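Long-range contact in transketolase (PDB 3L84), which belongs to the thiamine diphosphate-dependent enzymes and is assembled from two identical subunits, each with three alpha/beta domains: residues A[116-130]-A[146-160]. Numbering follows the deposited sequence.
Sequences LGQGVANAVGFAMAA and IYCLCGDGDLQEGIS
Ile146 straddles one turn of helix 118-130: its CG2, anti to the backbone N, lies 3.5 Å from Ala123 O, while CD1 reaches past to Ala127 CA. Small residues on the helix leave the hollows that strand 146-151 fills. Ala123 CB meets Cys148 CB at 3.6 Å, and Cys148 SG settles over the backbone of Gly119 and Val120. The helix runs antiparallel to the strand (176°) on one face of the parallel sheet, and these small residues let the axes come within 8.3 Å.

Farther on, Val120 is the bump on the helix side, its CG2 seated in the notch formed by Cys150 CB and Asp154 CB. The chain then curls round the start of the helix. With no side chain, Gly117 lets Ile159 CG2 and Glu157 CB lie against its backbone; Ile159 CD1 touches Ala121 CB, and the Ile159 and Gln118 side chains cross at about a right angle. Leu116 CD2 lies over the Asp154 carboxylate, 3.6 Å from OD1, the two side chains roughly perpendicular; Leu116 O bonds Tyr420 OH of the second subunit.

Gly151-Asp152-Gly153 is the GDG start of the family's thiamine diphosphate-binding motif, and Asp154 joins the starts of two helices here. Its OD1 takes the N-H of Gly117 almost straight (2.9 Å, 171°) and also bonds Ser64, while OD2 accepts from Gly151 N through its anti lone pair. Both oxygens of this buried carboxylate are thus satisfied, and these N-H donors would probably stabilise its negative charge.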
loop_
_atom_site.group_PDB
_atom_site.type_symbol
_atom_site.label_atom_id
_atom_site.label_comp_id
_atom_site.label_asym_id
_atom_site.label_seq_id
_atom_site.Cartn_x
_atom_site.Cartn_y
_atom_site.Cartn_z
ATOM N N LEU A 116 -8.741 3.836 7.374
ATOM C CA LEU A 116 -8.223 4.087 8.699
ATOM C C LEU A 116 -6.737 4.430 8.672
ATOM O O LEU A 116 -5.951 3.984 7.805
ATOM C CB LEU A 116 -8.524 2.883 9.609
ATOM C CG LEU A 116 -10.024 2.678 9.916
ATOM C CD1 LEU A 116 -10.354 1.257 10.390
ATOM C CD2 LEU A 116 -10.467 3.709 10.950
ATOM N N GLY A 117 -6.353 5.249 9.630
ATOM C CA GLY A 117 -5.001 5.742 9.754
ATOM C C GLY A 117 -4.727 7.002 8.971
ATOM O O GLY A 117 -3.922 7.826 9.380
ATOM N N GLN A 118 -5.361 7.160 7.812
ATOM C CA GLN A 118 -5.065 8.292 6.922
ATOM C C GLN A 118 -5.170 9.617 7.659
ATOM O O GLN A 118 -4.295 10.480 7.559
ATOM C CB GLN A 118 -6.010 8.356 5.695
ATOM C CG GLN A 118 -5.937 7.216 4.695
ATOM C CD GLN A 118 -4.595 7.099 4.024
ATOM O OE1 GLN A 118 -4.009 8.120 3.603
ATOM N NE2 GLN A 118 -4.110 5.845 3.878
ATOM N N GLY A 119 -6.259 9.778 8.397
ATOM C CA GLY A 119 -6.565 11.057 9.004
ATOM C C GLY A 119 -5.518 11.475 10.032
ATOM O O GLY A 119 -5.231 12.659 10.185
ATOM N N VAL A 120 -4.954 10.527 10.772
ATOM C CA VAL A 120 -3.890 10.825 11.709
ATOM C C VAL A 120 -2.681 11.403 10.961
ATOM O O VAL A 120 -2.128 12.436 11.374
ATOM C CB VAL A 120 -3.465 9.576 12.523
ATOM C CG1 VAL A 120 -2.231 9.883 13.416
ATOM C CG2 VAL A 120 -4.654 9.083 13.395
ATOM N N ALA A 121 -2.283 10.758 9.849
ATOM C CA ALA A 121 -1.179 11.261 9.051
ATOM C C ALA A 121 -1.546 12.604 8.423
ATOM O O ALA A 121 -0.699 13.484 8.298
ATOM C CB ALA A 121 -0.769 10.225 7.981
ATOM N N ASN A 122 -2.790 12.772 7.965
ATOM C CA ASN A 122 -3.218 14.068 7.413
ATOM C C ASN A 122 -3.086 15.161 8.482
ATOM O O ASN A 122 -2.632 16.275 8.188
ATOM C CB ASN A 122 -4.675 14.046 7.005
ATOM C CG ASN A 122 -4.999 13.054 5.897
ATOM O OD1 ASN A 122 -4.185 12.803 4.960
ATOM N ND2 ASN A 122 -6.185 12.520 5.979
ATOM N N ALA A 123 -3.471 14.842 9.714
ATOM C CA ALA A 123 -3.403 15.842 10.756
ATOM C C ALA A 123 -1.957 16.237 11.062
ATOM O O ALA A 123 -1.651 17.415 11.265
ATOM C CB ALA A 123 -4.101 15.345 12.006
ATOM N N VAL A 124 -1.055 15.253 11.093
ATOM C CA VAL A 124 0.375 15.559 11.195
ATOM C C VAL A 124 0.789 16.458 10.050
ATOM O O VAL A 124 1.548 17.418 10.230
ATOM C CB VAL A 124 1.205 14.275 11.251
ATOM C CG1 VAL A 124 2.714 14.574 11.040
ATOM C CG2 VAL A 124 0.961 13.533 12.572
ATOM N N GLY A 125 0.282 16.172 8.836
ATOM C CA GLY A 125 0.602 17.018 7.719
ATOM C C GLY A 125 0.085 18.458 7.843
ATOM O O GLY A 125 0.791 19.398 7.497
ATOM N N PHE A 126 -1.134 18.624 8.337
ATOM C CA PHE A 126 -1.631 19.988 8.597
ATOM C C PHE A 126 -0.758 20.705 9.614
ATOM O O PHE A 126 -0.563 21.895 9.477
ATOM C CB PHE A 126 -3.087 19.955 9.081
ATOM C CG PHE A 126 -4.116 19.723 8.009
ATOM C CD1 PHE A 126 -4.176 20.487 6.885
ATOM C CD2 PHE A 126 -5.064 18.728 8.179
ATOM C CE1 PHE A 126 -5.161 20.280 5.878
ATOM C CE2 PHE A 126 -6.033 18.498 7.184
ATOM C CZ PHE A 126 -6.090 19.286 6.050
ATOM N N ALA A 127 -0.236 19.999 10.610
ATOM C CA ALA A 127 0.607 20.582 11.643
ATOM C C ALA A 127 1.990 20.971 11.037
ATOM O O ALA A 127 2.513 22.049 11.341
ATOM C CB ALA A 127 0.732 19.644 12.811
HETATM N N MSE A 128 2.534 20.117 10.166
HETATM C CA MSE A 128 3.789 20.475 9.479
HETATM C C MSE A 128 3.572 21.656 8.549
HETATM O O MSE A 128 4.405 22.567 8.454
HETATM C CB MSE A 128 4.305 19.295 8.687
HETATM C CG MSE A 128 4.822 18.150 9.559
HETATM SE SE MSE A 128 5.614 16.660 8.657
HETATM C CE MSE A 128 7.226 17.534 8.015
ATOM N N ALA A 129 2.481 21.612 7.790
ATOM C CA ALA A 129 2.114 22.705 6.877
ATOM C C ALA A 129 1.971 24.019 7.635
ATOM O O ALA A 129 2.489 25.037 7.218
ATOM C CB ALA A 129 0.841 22.382 6.103
ATOM N N ALA A 130 1.356 23.974 8.806
ATOM C CA ALA A 130 1.186 25.159 9.626
ATOM C C ALA A 130 2.553 25.665 10.112
ATOM O O ALA A 130 2.789 26.873 10.136
ATOM C CB ALA A 130 0.301 24.836 10.817
ATOM N N ILE A 146 -4.165 21.990 15.474
ATOM C CA ILE A 146 -4.664 20.888 14.651
ATOM C C ILE A 146 -5.155 19.834 15.608
ATOM O O ILE A 146 -4.370 19.335 16.442
ATOM C CB ILE A 146 -3.596 20.298 13.734
ATOM C CG1 ILE A 146 -3.034 21.359 12.755
ATOM C CG2 ILE A 146 -4.190 19.108 12.968
ATOM C CD1 ILE A 146 -2.042 22.372 13.266
ATOM N N TYR A 147 -6.456 19.588 15.608
ATOM C CA TYR A 147 -7.114 18.590 16.458
ATOM C C TYR A 147 -7.503 17.404 15.613
ATOM O O TYR A 147 -8.147 17.545 14.573
ATOM C CB TYR A 147 -8.386 19.165 17.096
ATOM C CG TYR A 147 -8.161 20.291 18.062
ATOM C CD1 TYR A 147 -7.754 20.050 19.369
ATOM C CD2 TYR A 147 -8.374 21.618 17.686
ATOM C CE1 TYR A 147 -7.595 21.094 20.270
ATOM C CE2 TYR A 147 -8.180 22.666 18.567
ATOM C CZ TYR A 147 -7.771 22.405 19.866
ATOM O OH TYR A 147 -7.568 23.411 20.816
ATOM N N CYS A 148 -7.122 16.207 16.040
ATOM C CA CYS A 148 -7.511 15.010 15.328
ATOM C C CYS A 148 -8.180 14.048 16.269
ATOM O O CYS A 148 -7.611 13.763 17.339
ATOM C CB CYS A 148 -6.269 14.339 14.755
ATOM S SG CYS A 148 -6.544 12.826 13.850
ATOM N N LEU A 149 -9.359 13.557 15.907
ATOM C CA LEU A 149 -10.006 12.483 16.672
ATOM C C LEU A 149 -9.734 11.174 15.984
ATOM O O LEU A 149 -9.934 11.052 14.787
ATOM C CB LEU A 149 -11.519 12.687 16.765
ATOM C CG LEU A 149 -12.078 13.698 17.758
ATOM C CD1 LEU A 149 -11.422 15.083 17.617
ATOM C CD2 LEU A 149 -13.610 13.768 17.568
ATOM N N CYS A 150 -9.251 10.197 16.731
ATOM C CA CYS A 150 -8.922 8.882 16.164
ATOM C C CYS A 150 -9.383 7.768 17.080
ATOM O O CYS A 150 -9.776 8.018 18.206
ATOM C CB CYS A 150 -7.412 8.796 15.859
ATOM S SG CYS A 150 -6.390 8.562 17.329
ATOM N N GLY A 151 -9.335 6.556 16.560
ATOM C CA GLY A 151 -9.721 5.375 17.283
ATOM C C GLY A 151 -8.713 4.266 17.179
ATOM O O GLY A 151 -7.623 4.428 16.600
ATOM N N ASP A 152 -9.069 3.112 17.737
ATOM C CA ASP A 152 -8.183 1.934 17.680
ATOM C C ASP A 152 -7.725 1.544 16.295
ATOM O O ASP A 152 -6.556 1.208 16.086
ATOM C CB ASP A 152 -8.855 0.731 18.338
ATOM C CG ASP A 152 -8.961 0.913 19.802
ATOM O OD1 ASP A 152 -7.875 0.960 20.423
ATOM O OD2 ASP A 152 -10.075 1.068 20.339
ATOM N N GLY A 153 -8.618 1.530 15.323
ATOM C CA GLY A 153 -8.247 1.175 13.984
ATOM C C GLY A 153 -7.169 2.077 13.425
ATOM O O GLY A 153 -6.255 1.637 12.687
ATOM N N ASP A 154 -7.270 3.369 13.713
ATOM C CA ASP A 154 -6.295 4.304 13.215
ATOM C C ASP A 154 -4.924 4.003 13.804
ATOM O O ASP A 154 -3.914 4.058 13.097
ATOM C CB ASP A 154 -6.688 5.751 13.548
ATOM C CG ASP A 154 -8.002 6.169 12.924
ATOM O OD1 ASP A 154 -8.098 6.283 11.679
ATOM O OD2 ASP A 154 -8.997 6.346 13.706
ATOM N N LEU A 155 -4.861 3.732 15.102
ATOM C CA LEU A 155 -3.593 3.552 15.792
ATOM C C LEU A 155 -2.928 2.210 15.548
ATOM O O LEU A 155 -1.735 2.069 15.761
ATOM C CB LEU A 155 -3.732 3.877 17.281
ATOM C CG LEU A 155 -4.090 5.366 17.504
ATOM C CD1 LEU A 155 -3.974 5.683 18.974
ATOM C CD2 LEU A 155 -3.264 6.374 16.694
ATOM N N GLN A 156 -3.663 1.233 15.040
ATOM C CA GLN A 156 -3.038 -0.040 14.646
ATOM C C GLN A 156 -2.402 0.037 13.289
ATOM O O GLN A 156 -1.493 -0.740 12.984
ATOM C CB GLN A 156 -4.052 -1.185 14.739
ATOM C CG GLN A 156 -4.430 -1.500 16.157
ATOM C CD GLN A 156 -5.368 -2.663 16.297
ATOM O OE1 GLN A 156 -5.337 -3.601 15.484
ATOM N NE2 GLN A 156 -6.187 -2.642 17.365
ATOM N N GLU A 157 -2.884 0.929 12.444
ATOM C CA GLU A 157 -2.357 1.063 11.083
ATOM C C GLU A 157 -0.933 1.597 11.101
ATOM O O GLU A 157 -0.626 2.561 11.809
ATOM C CB GLU A 157 -3.261 1.981 10.261
ATOM C CG GLU A 157 -4.509 1.298 9.818
ATOM C CD GLU A 157 -4.307 0.301 8.696
ATOM O OE1 GLU A 157 -3.176 0.020 8.209
ATOM O OE2 GLU A 157 -5.384 -0.247 8.249
ATOM N N GLY A 158 -0.059 0.999 10.315
ATOM C CA GLY A 158 1.338 1.457 10.215
ATOM C C GLY A 158 1.502 2.937 9.922
ATOM O O GLY A 158 2.418 3.585 10.443
ATOM N N ILE A 159 0.607 3.491 9.105
ATOM C CA ILE A 159 0.730 4.905 8.709
ATOM C C ILE A 159 0.664 5.831 9.938
ATOM O O ILE A 159 1.272 6.907 9.939
ATOM C CB ILE A 159 -0.297 5.269 7.672
ATOM C CG1 ILE A 159 0.064 6.556 6.960
ATOM C CG2 ILE A 159 -1.722 5.278 8.262
ATOM C CD1 ILE A 159 -0.956 6.985 5.875
ATOM N N SER A 160 -0.067 5.434 10.985
ATOM C CA SER A 160 -0.153 6.272 12.164
ATOM C C SER A 160 1.206 6.375 12.878
ATOM O O SER A 160 1.625 7.459 13.277
ATOM C CB SER A 160 -1.233 5.755 13.132
ATOM O OG SER A 160 -0.883 4.528 13.786
#